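Local coordinates for triosephosphate isomerase (Toxoplasma gondii, PDB 5UPR), which probably catalyses the interconversion of D-glyceraldehyde 3-phosphate and dihydroxyacetone phosphate, a step of glycolysis and gluconeogenesis, as a homodimer, at residues A7-V12 with Q41-V46; L136-T141 with K152-Q157; I176-V181 with E197-I202; T218-G223 with D239-L244. All coordinates share one frame; numbering follows the deposited sequence.

Contact 1 of 4, residues A7-V12 with Q41-V46; sequences ARRGFV and QVDVVV
Phe11 and Val12 pair with Asp43 and Val44 as parallel strands, and three backbone hydrogen bonds join the two segments. Asp43 N gives its hydrogen to Gly10 O at 2.9 Å. Val12 N then reaches Asp43 O at 2.9 Å, in a nearly straight bond of 167°. Val45 N closes the set on Val12 O. Short CA-H...O contacts lie between these bonds, such as Phe11 CA to Asp43 O at 3.3 Å.

The charged pair sits at the N-terminal end. Arg9 NE is 2.7 Å from Asp43 OD1, a salt bridge with a hydrogen bond in it. The oxygen lies close to the guanidinium plane, but the arginine meets it from above the carboxylate plane. Arg9 CG stands anti to the backbone N (chi1 -172°), and the chain runs extended to NE, which carries the guanidinium over the peptide between Gln41 and Val42. The other carboxylate oxygen, Asp43 OD2, is held by Arg219, so two arginines share this aspartate and probably keep it ionised.

These are the first two strands of the TIM barrel, joined through helix 22-34 in a beta-alpha-beta crossover.

Apolar contacts lie on both faces of the sheet. On the face of Phe11 and Asp43, Phe11 CD2 rests on Asp43 CB at 3.7 Å. Phe11 CZ also reaches Val45 CG2 at 3.6 Å, and Trp97 meets the same ring edge-to-face. On the other face Val12 CG2 packs on Val42 CG1 at 4.0 Å, with helix 253-260 covering Val12 and Val44.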
loop_
_atom_site.group_PDB
_atom_site.type_symbol
_atom_site.label_atom_id
_atom_site.label_comp_id
_atom_site.label_asym_id
_atom_site.label_seq_id
_atom_site.Cartn_x
_atom_site.Cartn_y
_atom_site.Cartn_z
ATOM N N ALA A 7 22.704 26.852 -4.036
ATOM C CA ALA A 7 21.498 27.291 -3.394
ATOM C C ALA A 7 20.595 26.067 -3.481
ATOM O O ALA A 7 20.727 25.255 -4.365
ATOM C CB ALA A 7 20.836 28.463 -4.142
ATOM N N ARG A 8 19.674 25.969 -2.552
ATOM C CA ARG A 8 18.757 24.865 -2.515
ATOM C C ARG A 8 17.697 25.126 -3.547
ATOM O O ARG A 8 17.064 26.157 -3.591
ATOM C CB ARG A 8 18.121 24.757 -1.144
ATOM C CG ARG A 8 19.043 24.291 -0.053
ATOM C CD ARG A 8 18.303 24.105 1.247
ATOM N NE ARG A 8 17.754 25.344 1.778
ATOM C CZ ARG A 8 18.422 26.234 2.498
ATOM N NH1 ARG A 8 19.704 26.063 2.810
ATOM N NH2 ARG A 8 17.791 27.315 2.920
ATOM N N ARG A 9 17.542 24.162 -4.417
ATOM C CA ARG A 9 16.521 24.210 -5.444
ATOM C C ARG A 9 15.123 24.055 -4.796
ATOM O O ARG A 9 14.902 23.190 -3.925
ATOM C CB ARG A 9 16.828 23.073 -6.375
ATOM C CG ARG A 9 16.025 23.052 -7.601
ATOM C CD ARG A 9 16.771 22.145 -8.613
ATOM N NE ARG A 9 15.899 21.760 -9.734
ATOM C CZ ARG A 9 15.701 22.482 -10.819
ATOM N NH1 ARG A 9 16.398 23.613 -11.025
ATOM N NH2 ARG A 9 14.864 22.048 -11.743
ATOM N N GLY A 10 14.189 24.895 -5.213
ATOM C CA GLY A 10 12.794 24.836 -4.747
ATOM C C GLY A 10 12.173 23.480 -5.047
ATOM O O GLY A 10 12.587 22.787 -6.011
ATOM N N PHE A 11 11.223 23.069 -4.191
ATOM C CA PHE A 11 10.616 21.754 -4.312
ATOM C C PHE A 11 9.151 21.830 -4.032
ATOM O O PHE A 11 8.757 22.343 -2.983
ATOM C CB PHE A 11 11.332 20.816 -3.306
ATOM C CG PHE A 11 10.956 19.390 -3.419
ATOM C CD1 PHE A 11 9.752 18.909 -2.891
ATOM C CD2 PHE A 11 11.784 18.479 -4.094
ATOM C CE1 PHE A 11 9.420 17.562 -2.967
ATOM C CE2 PHE A 11 11.445 17.144 -4.178
ATOM C CZ PHE A 11 10.276 16.690 -3.609
ATOM N N VAL A 12 8.329 21.285 -4.920
ATOM C CA VAL A 12 6.883 21.210 -4.657
ATOM C C VAL A 12 6.425 19.763 -4.869
ATOM O O VAL A 12 6.543 19.240 -5.985
ATOM C CB VAL A 12 6.092 22.209 -5.492
ATOM C CG1 VAL A 12 4.601 22.044 -5.323
ATOM C CG2 VAL A 12 6.542 23.631 -5.149
ATOM N N GLN A 41 12.984 26.124 -12.485
ATOM C CA GLN A 41 13.625 26.424 -11.229
ATOM C C GLN A 41 13.169 25.570 -10.012
ATOM O O GLN A 41 13.619 25.790 -8.904
ATOM C CB GLN A 41 13.356 27.898 -10.886
ATOM C CG GLN A 41 13.650 28.910 -11.966
ATOM C CD GLN A 41 13.862 30.279 -11.319
ATOM O OE1 GLN A 41 14.904 30.491 -10.694
ATOM N NE2 GLN A 41 12.864 31.192 -11.413
ATOM N N VAL A 42 12.282 24.599 -10.241
ATOM C CA VAL A 42 11.579 23.879 -9.194
ATOM C C VAL A 42 11.570 22.381 -9.525
ATOM O O VAL A 42 11.231 21.981 -10.647
ATOM C CB VAL A 42 10.138 24.415 -9.107
ATOM C CG1 VAL A 42 9.349 23.652 -8.066
ATOM C CG2 VAL A 42 10.125 25.920 -8.785
ATOM N N ASP A 43 11.958 21.555 -8.563
ATOM C CA ASP A 43 11.699 20.107 -8.638
ATOM C C ASP A 43 10.219 19.904 -8.268
ATOM O O ASP A 43 9.756 20.327 -7.199
ATOM C CB ASP A 43 12.565 19.389 -7.601
ATOM C CG ASP A 43 14.046 19.482 -7.897
ATOM O OD1 ASP A 43 14.401 19.568 -9.082
ATOM O OD2 ASP A 43 14.870 19.526 -6.964
ATOM N N VAL A 44 9.458 19.314 -9.162
ATOM C CA VAL A 44 8.083 18.987 -8.927
ATOM C C VAL A 44 7.948 17.451 -8.797
ATOM O O VAL A 44 8.387 16.719 -9.658
ATOM C CB VAL A 44 7.170 19.537 -10.007
ATOM C CG1 VAL A 44 5.727 19.103 -9.795
ATOM C CG2 VAL A 44 7.275 21.071 -10.058
ATOM N N VAL A 45 7.284 17.003 -7.714
ATOM C CA VAL A 45 7.029 15.557 -7.557
ATOM C C VAL A 45 5.535 15.340 -7.296
ATOM O O VAL A 45 4.959 16.066 -6.479
ATOM C CB VAL A 45 7.892 14.992 -6.406
ATOM C CG1 VAL A 45 7.560 13.527 -6.113
ATOM C CG2 VAL A 45 9.379 15.149 -6.710
ATOM N N VAL A 46 4.918 14.383 -7.977
ATOM C CA VAL A 46 3.519 14.019 -7.725
ATOM C C VAL A 46 3.422 12.566 -7.233
ATOM O O VAL A 46 4.144 11.687 -7.742
ATOM C CB VAL A 46 2.604 14.290 -8.915
ATOM C CG1 VAL A 46 2.654 15.776 -9.266
ATOM C CG2 VAL A 46 3.019 13.528 -10.124
#

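Contact 2 of 4, residues L136-T141 with K152-Q157; sequences LCIGET and KVLSEQ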
loop_
_atom_site.group_PDB
_atom_site.type_symbol
_atom_site.label_atom_id
_atom_site.label_comp_id
_atom_site.label_asym_id
_atom_site.label_seq_id
_atom_site.Cartn_x
_atom_site.Cartn_y
_atom_site.Cartn_z
ATOM N N LEU A 136 10.467 12.884 3.705
ATOM C CA LEU A 136 10.252 12.482 5.083
ATOM C C LEU A 136 9.358 13.477 5.828
ATOM O O LEU A 136 9.776 14.624 6.024
ATOM C CB LEU A 136 11.601 12.359 5.811
ATOM C CG LEU A 136 11.594 12.245 7.347
ATOM C CD1 LEU A 136 10.845 10.956 7.744
ATOM C CD2 LEU A 136 13.002 12.220 7.884
ATOM N N CYS A 137 8.181 13.026 6.263
ATOM C CA CYS A 137 7.199 13.873 6.933
ATOM C C CYS A 137 7.375 13.857 8.461
ATOM O O CYS A 137 7.540 12.816 9.063
ATOM C CB CYS A 137 5.753 13.450 6.554
ATOM S SG CYS A 137 5.401 13.472 4.787
ATOM N N ILE A 138 7.342 15.024 9.063
ATOM C CA ILE A 138 7.382 15.188 10.554
ATOM C C ILE A 138 6.402 16.288 10.917
ATOM O O ILE A 138 5.988 17.052 10.059
ATOM C CB ILE A 138 8.818 15.595 11.062
ATOM C CG1 ILE A 138 9.305 16.901 10.473
ATOM C CG2 ILE A 138 9.847 14.548 10.755
ATOM C CD1 ILE A 138 10.630 17.390 10.947
ATOM N N GLY A 139 6.052 16.407 12.183
ATOM C CA GLY A 139 5.129 17.450 12.603
ATOM C C GLY A 139 4.529 17.183 13.965
ATOM O O GLY A 139 4.385 16.052 14.327
ATOM N N GLU A 140 4.205 18.250 14.692
ATOM C CA GLU A 140 3.668 18.169 16.023
ATOM C C GLU A 140 2.136 18.345 16.039
ATOM O O GLU A 140 1.547 18.892 15.094
ATOM C CB GLU A 140 4.337 19.245 16.919
ATOM C CG GLU A 140 3.733 20.666 16.933
ATOM C CD GLU A 140 3.925 21.433 15.619
ATOM O OE1 GLU A 140 4.555 20.930 14.666
ATOM O OE2 GLU A 140 3.418 22.586 15.571
ATOM N N THR A 141 1.524 17.911 17.150
ATOM C CA THR A 141 0.105 18.026 17.349
ATOM C C THR A 141 -0.212 19.420 17.892
ATOM O O THR A 141 0.672 20.174 18.336
ATOM C CB THR A 141 -0.395 16.994 18.388
ATOM O OG1 THR A 141 0.209 17.283 19.668
ATOM C CG2 THR A 141 -0.078 15.503 17.988
ATOM N N LYS A 152 11.242 19.816 20.806
ATOM C CA LYS A 152 11.507 18.512 21.410
ATOM C C LYS A 152 10.929 17.380 20.572
ATOM O O LYS A 152 11.588 16.408 20.274
ATOM C CB LYS A 152 10.928 18.508 22.842
ATOM C CG LYS A 152 10.926 17.186 23.590
ATOM C CD LYS A 152 9.972 17.418 24.777
ATOM C CE LYS A 152 9.872 16.370 25.830
ATOM N NZ LYS A 152 9.930 14.906 25.439
ATOM N N VAL A 153 9.673 17.545 20.152
ATOM C CA VAL A 153 8.951 16.524 19.366
ATOM C C VAL A 153 9.614 16.319 18.003
ATOM O O VAL A 153 9.862 15.185 17.579
ATOM C CB VAL A 153 7.449 16.888 19.276
ATOM C CG1 VAL A 153 6.773 16.098 18.139
ATOM C CG2 VAL A 153 6.812 16.594 20.625
ATOM N N LEU A 154 9.903 17.398 17.296
ATOM C CA LEU A 154 10.493 17.246 15.956
ATOM C C LEU A 154 11.891 16.638 16.071
ATOM O O LEU A 154 12.229 15.775 15.259
ATOM C CB LEU A 154 10.543 18.608 15.226
ATOM C CG LEU A 154 9.205 19.286 14.954
ATOM C CD1 LEU A 154 9.416 20.632 14.267
ATOM C CD2 LEU A 154 8.287 18.381 14.142
ATOM N N SER A 155 12.663 17.013 17.117
ATOM C CA SER A 155 13.921 16.361 17.350
ATOM C C SER A 155 13.796 14.833 17.544
ATOM O O SER A 155 14.625 14.105 17.032
ATOM C CB SER A 155 14.684 16.924 18.571
ATOM O OG SER A 155 14.816 18.326 18.477
ATOM N N GLU A 156 12.819 14.398 18.329
ATOM C CA GLU A 156 12.579 12.946 18.601
ATOM C C GLU A 156 12.244 12.223 17.267
ATOM O O GLU A 156 12.764 11.126 16.995
ATOM C CB GLU A 156 11.381 12.733 19.549
ATOM C CG GLU A 156 11.540 13.118 20.983
ATOM C CD GLU A 156 10.184 13.055 21.775
ATOM O OE1 GLU A 156 9.092 12.653 21.232
ATOM O OE2 GLU A 156 10.183 13.466 22.999
ATOM N N GLN A 157 11.391 12.833 16.440
ATOM C CA GLN A 157 11.042 12.232 15.166
ATOM C C GLN A 157 12.235 12.086 14.220
ATOM O O GLN A 157 12.459 11.055 13.599
ATOM C CB GLN A 157 9.932 13.054 14.472
ATOM C CG GLN A 157 8.592 12.936 15.189
ATOM C CD GLN A 157 7.508 13.668 14.466
ATOM O OE1 GLN A 157 7.725 14.762 13.924
ATOM N NE2 GLN A 157 6.320 13.050 14.350
HETATM O O HOH W 1 3.819 13.816 12.748
#
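Gly139 and Gln157 meet where the TIM-barrel strand 133-138 runs out into its C-terminal loop and the outer helix 150-164 packs against it. Gly139 N gives its hydrogen to Gln157 OE1 at 2.9 Å, with an angle of 160° at the hydrogen. The donor lies in the carbonyl plane of the amide, on a lone pair of OE1. The amide's other end works through water. One water donates to Gly139 O at 2.8 Å and accepts from Gln157 NE2 at 3.1 Å. The amide is thus tied to both the N and the O of Gly139, which fixes its rotation. Gln157 stretches out fully beyond CG (chi2 -177°), and this brings the amide from the helix to the loop.

The strand-to-helix connection here passes through the short helix 142-146, so the contact closes a beta-alpha step of the barrel. Gly139 has a positive phi of 163°, and at its backbone angles a CB would press on the carbonyl O of Ile138.

The Leu154 CD2 methyl packs beside the Gly139-Gln157 bond. Leu154 CD2 lies 3.6 Å from Gly139 N and also touches Ile138 CD1, at 4.1 Å. The Ile138 and Leu154 side chains cross at about a right angle. Ile138 CB also comes close to Gln157 OE1, at 3.2 Å.

Further along, Glu140 CB touches Val153 CG1 at 4.2 Å. The Glu140 chain bends at chi2, and its carboxylate binds Tyr178, Arg145 and Trp182. Ile202 of helix 192-209 packs on both Ile138 and Leu154.

Contact 3 of 4, residues I176-V181 with E197-I202; sequences IAYEPV and ETHRDI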
loop_
_atom_site.group_PDB
_atom_site.type_symbol
_atom_site.label_atom_id
_atom_site.label_comp_id
_atom_site.label_asym_id
_atom_site.label_seq_id
_atom_site.Cartn_x
_atom_site.Cartn_y
_atom_site.Cartn_z
ATOM N N ILE A 176 12.811 17.054 3.752
ATOM C CA ILE A 176 12.003 16.998 4.970
ATOM C C ILE A 176 10.719 17.825 4.736
ATOM O O ILE A 176 10.792 18.994 4.291
ATOM C CB ILE A 176 12.774 17.590 6.161
ATOM C CG1 ILE A 176 13.970 16.679 6.467
ATOM C CG2 ILE A 176 11.845 17.700 7.428
ATOM C CD1 ILE A 176 14.814 17.108 7.635
ATOM N N ALA A 177 9.561 17.222 4.987
ATOM C CA ALA A 177 8.292 17.928 4.899
ATOM C C ALA A 177 7.785 18.183 6.311
ATOM O O ALA A 177 7.514 17.248 7.047
ATOM C CB ALA A 177 7.261 17.143 4.119
ATOM N N TYR A 178 7.716 19.457 6.673
ATOM C CA TYR A 178 7.234 19.851 7.985
ATOM C C TYR A 178 5.762 20.116 7.792
ATOM O O TYR A 178 5.408 21.108 7.116
ATOM C CB TYR A 178 7.959 21.085 8.530
ATOM C CG TYR A 178 7.251 21.637 9.745
ATOM C CD1 TYR A 178 7.037 20.845 10.844
ATOM C CD2 TYR A 178 6.757 22.933 9.765
ATOM C CE1 TYR A 178 6.292 21.307 11.927
ATOM C CE2 TYR A 178 6.020 23.410 10.846
ATOM C CZ TYR A 178 5.794 22.589 11.937
ATOM O OH TYR A 178 5.074 22.998 13.024
ATOM N N GLU A 179 4.905 19.241 8.352
ATOM C CA GLU A 179 3.468 19.431 8.297
ATOM C C GLU A 179 2.899 19.383 9.700
ATOM O O GLU A 179 2.725 18.304 10.208
ATOM C CB GLU A 179 2.709 18.405 7.423
ATOM C CG GLU A 179 3.273 18.203 6.045
ATOM C CD GLU A 179 2.272 17.387 5.143
ATOM O OE1 GLU A 179 1.618 18.014 4.297
ATOM O OE2 GLU A 179 2.100 16.119 5.257
ATOM N N PRO A 180 2.655 20.538 10.329
ATOM C CA PRO A 180 2.020 20.442 11.609
ATOM C C PRO A 180 0.677 19.719 11.499
ATOM O O PRO A 180 -0.130 19.976 10.579
ATOM C CB PRO A 180 1.826 21.916 12.079
ATOM C CG PRO A 180 2.159 22.803 10.898
ATOM C CD PRO A 180 2.745 21.928 9.809
ATOM N N VAL A 181 0.422 18.802 12.439
ATOM C CA VAL A 181 -0.761 17.977 12.320
ATOM C C VAL A 181 -2.029 18.837 12.336
ATOM O O VAL A 181 -2.984 18.549 11.611
ATOM C CB VAL A 181 -0.809 16.835 13.358
ATOM C CG1 VAL A 181 -2.029 15.903 13.089
ATOM C CG2 VAL A 181 0.448 15.999 13.232
ATOM N N GLU A 197 10.276 30.047 11.433
ATOM C CA GLU A 197 10.890 29.737 12.733
ATOM C C GLU A 197 11.148 28.206 12.891
ATOM O O GLU A 197 12.242 27.753 13.288
ATOM C CB GLU A 197 10.012 30.221 13.884
ATOM C CG GLU A 197 10.772 30.202 15.214
ATOM C CD GLU A 197 9.941 30.455 16.473
ATOM O OE1 GLU A 197 8.916 29.802 16.743
ATOM O OE2 GLU A 197 10.330 31.323 17.243
ATOM N N THR A 198 10.113 27.429 12.594
ATOM C CA THR A 198 10.201 25.989 12.821
ATOM C C THR A 198 11.129 25.347 11.795
ATOM O O THR A 198 11.859 24.411 12.130
ATOM C CB THR A 198 8.834 25.308 12.742
ATOM O OG1 THR A 198 7.911 25.969 13.580
ATOM C CG2 THR A 198 8.930 23.855 13.195
ATOM N N HIS A 199 11.095 25.824 10.554
ATOM C CA HIS A 199 11.982 25.288 9.549
ATOM C C HIS A 199 13.459 25.574 9.930
ATOM O O HIS A 199 14.321 24.737 9.727
ATOM C CB HIS A 199 11.735 25.846 8.185
ATOM C CG HIS A 199 10.565 25.248 7.464
ATOM N ND1 HIS A 199 10.619 24.938 6.135
ATOM C CD2 HIS A 199 9.310 24.950 7.873
ATOM C CE1 HIS A 199 9.454 24.445 5.748
ATOM N NE2 HIS A 199 8.628 24.470 6.772
ATOM N N ARG A 200 13.730 26.722 10.483
ATOM C CA ARG A 200 15.078 27.033 10.952
ATOM C C ARG A 200 15.503 26.128 12.132
ATOM O O ARG A 200 16.634 25.743 12.187
ATOM C CB ARG A 200 15.194 28.519 11.290
ATOM C CG ARG A 200 16.600 29.004 11.700
ATOM C CD ARG A 200 17.637 28.569 10.709
ATOM N NE ARG A 200 18.529 29.678 10.392
ATOM C CZ ARG A 200 19.078 29.890 9.189
ATOM N NH1 ARG A 200 18.906 29.032 8.143
ATOM N NH2 ARG A 200 19.860 30.971 8.998
ATOM N N ASP A 201 14.594 25.792 13.058
ATOM C CA ASP A 201 14.844 24.819 14.087
ATOM C C ASP A 201 15.175 23.438 13.501
ATOM O O ASP A 201 16.039 22.767 14.003
ATOM C CB ASP A 201 13.625 24.631 15.002
ATOM C CG ASP A 201 13.359 25.794 15.944
ATOM O OD1 ASP A 201 14.280 26.618 16.186
ATOM O OD2 ASP A 201 12.233 25.780 16.500
ATOM N N ILE A 202 14.464 23.027 12.472
ATOM C CA ILE A 202 14.706 21.777 11.805
ATOM C C ILE A 202 16.103 21.804 11.162
ATOM O O ILE A 202 16.864 20.826 11.294
ATOM C CB ILE A 202 13.610 21.463 10.756
ATOM C CG1 ILE A 202 12.304 21.142 11.460
ATOM C CG2 ILE A 202 14.081 20.332 9.801
ATOM C CD1 ILE A 202 11.147 21.276 10.537
#
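Tyr178 lays one face of its ring against Thr198. The methyl Thr198 CG2 stands 3.8 Å from the centroid of the Tyr178 ring and 18° off its normal, a CH-pi contact. Pro180 CD covers the opposite face, so the ring is clamped between loop and helix. CG of Tyr178 is anti to the backbone N (chi1 168°), which sends the ring outward from strand 176-178 to helix 197-202.

His199 comes to the rim of the same ring. Tyr178 CD2 and His199 CD2 are 3.8 Å apart, and the planes stand at 88° with neither ring over the other. Ile202 CD1 fills in at Tyr178 CB, 3.8 Å away. Two residues earlier, Ile176 CD1 meets Ile202 CG2 at 4.0 Å, and the two side chains slide past each other in opposite directions.

This is the packing of a TIM-barrel strand on the outer helix that follows it. Shape and apolar packing hold the two together. The polar ends look to residues outside the pair: Tyr178 OH to Arg145 as well as Glu140, Thr198 OG1 to Leu194 O and Arg145, and His199 ND1 to Asp239 O. The buried His199 NE2 is left without a partner in the model.

Contact 4 of 4, residues T218-G223 with D239-L244; sequences TRVIYG and DVDGFL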
loop_
_atom_site.group_PDB
_atom_site.type_symbol
_atom_site.label_atom_id
_atom_site.label_comp_id
_atom_site.label_asym_id
_atom_site.label_seq_id
_atom_site.Cartn_x
_atom_site.Cartn_y
_atom_site.Cartn_z
ATOM N N THR A 218 19.771 20.255 2.552
ATOM C CA THR A 218 18.522 19.532 2.624
ATOM C C THR A 218 17.342 20.501 2.401
ATOM O O THR A 218 17.199 21.490 3.131
ATOM C CB THR A 218 18.388 18.787 3.968
ATOM O OG1 THR A 218 19.505 17.914 4.186
ATOM C CG2 THR A 218 17.092 18.020 4.051
ATOM N N ARG A 219 16.495 20.239 1.397
ATOM C CA ARG A 219 15.255 21.012 1.297
ATOM C C ARG A 219 14.300 20.700 2.488
ATOM O O ARG A 219 14.082 19.530 2.843
ATOM C CB ARG A 219 14.522 20.743 -0.012
ATOM C CG ARG A 219 15.021 21.513 -1.182
ATOM C CD ARG A 219 16.338 20.968 -1.803
ATOM N NE ARG A 219 16.222 19.610 -2.309
ATOM C CZ ARG A 219 15.712 19.267 -3.508
ATOM N NH1 ARG A 219 15.238 20.174 -4.351
ATOM N NH2 ARG A 219 15.662 18.004 -3.856
ATOM N N VAL A 220 13.786 21.732 3.112
ATOM C CA VAL A 220 12.731 21.625 4.148
ATOM C C VAL A 220 11.494 22.324 3.589
ATOM O O VAL A 220 11.481 23.582 3.426
ATOM C CB VAL A 220 13.129 22.212 5.481
ATOM C CG1 VAL A 220 12.097 21.869 6.550
ATOM C CG2 VAL A 220 14.471 21.682 5.914
ATOM N N ILE A 221 10.454 21.520 3.282
ATOM C CA ILE A 221 9.240 22.027 2.657
ATOM C C ILE A 221 8.057 22.055 3.656
ATOM O O ILE A 221 8.005 21.256 4.606
ATOM C CB ILE A 221 8.868 21.262 1.391
ATOM C CG1 ILE A 221 8.527 19.793 1.703
ATOM C CG2 ILE A 221 10.004 21.344 0.389
ATOM C CD1 ILE A 221 8.222 18.950 0.473
ATOM N N TYR A 222 7.136 22.999 3.468
ATOM C CA TYR A 222 6.021 23.193 4.389
ATOM C C TYR A 222 4.754 22.540 3.784
ATOM O O TYR A 222 4.450 22.701 2.571
ATOM C CB TYR A 222 5.764 24.745 4.703
ATOM C CG TYR A 222 4.470 24.892 5.453
ATOM C CD1 TYR A 222 4.420 24.708 6.850
ATOM C CD2 TYR A 222 3.268 25.113 4.780
ATOM C CE1 TYR A 222 3.176 24.729 7.528
ATOM C CE2 TYR A 222 2.046 25.123 5.440
ATOM C CZ TYR A 222 1.996 24.928 6.794
ATOM O OH TYR A 222 0.775 24.940 7.429
ATOM N N GLY A 223 3.969 21.854 4.631
ATOM C CA GLY A 223 2.634 21.418 4.197
ATOM C C GLY A 223 1.627 21.607 5.299
ATOM O O GLY A 223 2.013 21.742 6.479
ATOM N N ASP A 239 14.307 29.683 5.084
ATOM C CA ASP A 239 14.404 28.229 5.374
ATOM C C ASP A 239 13.184 27.413 4.877
ATOM O O ASP A 239 13.107 26.191 5.132
ATOM C CB ASP A 239 14.613 28.056 6.860
ATOM C CG ASP A 239 15.988 28.615 7.274
ATOM O OD1 ASP A 239 16.997 27.972 6.970
ATOM O OD2 ASP A 239 16.104 29.712 7.828
ATOM N N VAL A 240 12.259 28.077 4.171
ATOM C CA VAL A 240 11.107 27.419 3.552
ATOM C C VAL A 240 11.452 27.197 2.094
ATOM O O VAL A 240 11.542 28.151 1.340
ATOM C CB VAL A 240 9.841 28.269 3.667
ATOM C CG1 VAL A 240 8.628 27.608 2.926
ATOM C CG2 VAL A 240 9.481 28.417 5.137
ATOM N N ASP A 241 11.750 25.948 1.729
ATOM C CA ASP A 241 12.310 25.612 0.397
ATOM C C ASP A 241 11.235 25.163 -0.611
ATOM O O ASP A 241 11.538 24.787 -1.731
ATOM C CB ASP A 241 13.354 24.521 0.526
ATOM C CG ASP A 241 14.507 24.934 1.431
ATOM O OD1 ASP A 241 14.934 26.063 1.340
ATOM O OD2 ASP A 241 14.978 24.149 2.268
ATOM N N GLY A 242 9.988 25.183 -0.174
ATOM C CA GLY A 242 8.853 24.786 -1.017
ATOM C C GLY A 242 7.733 24.194 -0.214
ATOM O O GLY A 242 7.578 24.492 0.960
ATOM N N PHE A 243 6.957 23.330 -0.838
ATOM C CA PHE A 243 5.697 22.876 -0.270
ATOM C C PHE A 243 5.402 21.397 -0.484
ATOM O O PHE A 243 5.755 20.849 -1.520
ATOM C CB PHE A 243 4.589 23.717 -0.876
ATOM C CG PHE A 243 4.762 25.176 -0.616
ATOM C CD1 PHE A 243 4.587 25.681 0.668
ATOM C CD2 PHE A 243 5.146 26.031 -1.626
ATOM C CE1 PHE A 243 4.821 27.001 0.965
ATOM C CE2 PHE A 243 5.354 27.394 -1.351
ATOM C CZ PHE A 243 5.140 27.883 -0.055
ATOM N N LEU A 244 4.727 20.776 0.493
ATOM C CA LEU A 244 4.040 19.496 0.267
ATOM C C LEU A 244 2.550 19.796 0.268
ATOM O O LEU A 244 2.038 20.285 1.238
ATOM C CB LEU A 244 4.409 18.441 1.334
ATOM C CG LEU A 244 3.852 17.041 1.113
ATOM C CD1 LEU A 244 4.176 16.513 -0.266
ATOM C CD2 LEU A 244 4.263 16.064 2.244
#
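Strand 220-222 and strand 242-244 meet at a steep 61°, with a single backbone bridge between Tyr222 and Phe243. Tyr222 N bonds to Gly242 O at 3.0 Å, and Leu244 N reaches Tyr222 O at 2.8 Å. The latter donor stands well above the carbonyl plane. Before the bridge, Asp241 N bonds to Val220 O at 2.9 Å.

The carboxylate of Asp241 completes a second link to Val220. Asp241 OD2 accepts from Val220 N at 2.8 Å, in a straight bond of 170° that uses the anti lone pair. With CG beside its own backbone N (chi1 -60°), the Asp241 carboxylate turns back to Val220 N. The main chain and the side chain of Asp241 thus both bond to Val220. Arg203 binds the same OD2, and Arg8 takes OD1. These two charges probably keep the aspartate ionised. Arg219 CG touches Asp241 CB at 3.8 Å, but the charged end of Arg219 leads away to Asp43.

Ile221 packs on the other strand: Ile221 CD1 meets Leu244 CB at 3.9 Å, and Ile221 CB lies against the Gly242-Phe243 peptide. Phe243 CD1 sits at the edge of the Tyr222 ring, near its plane.

A sulfate ion, probably from the crystallisation liquor, lies about 6 Å from Gly223, consistent with the phosphate pocket of this family at the C-terminal ends of these strands.

These are the seventh and eighth strands of the TIM barrel, joined through helix 228-234. That helix covers Tyr222 and Phe243, helix 192-209 covers Val220 and Tyr222, strand 174-178 bonds to 220-222, and strand 10-15 flanks 242-245.

All four contacts are largely buried and belong to one TIM barrel. Contacts 1 and 4 are strand on strand and rest on backbone hydrogen bonds; contacts 2 and 3 pack a strand end on an outer helix. Contact 2 adds one glutamine and a water to apolar packing, while contact 3 relies on apolar and aromatic packing. Contacts 1 and 4 each use an aspartate in a salt bridge, and two salt bridges tie them to each other. Contacts 2 and 3 adjoin through neighbouring strands 133-138 and 174-178 and a side-chain hydrogen bond. Contact 3 joins contact 4 through Arg200 and Asp239. Contacts 1 and 2 lie on opposite sides of the chain's centre.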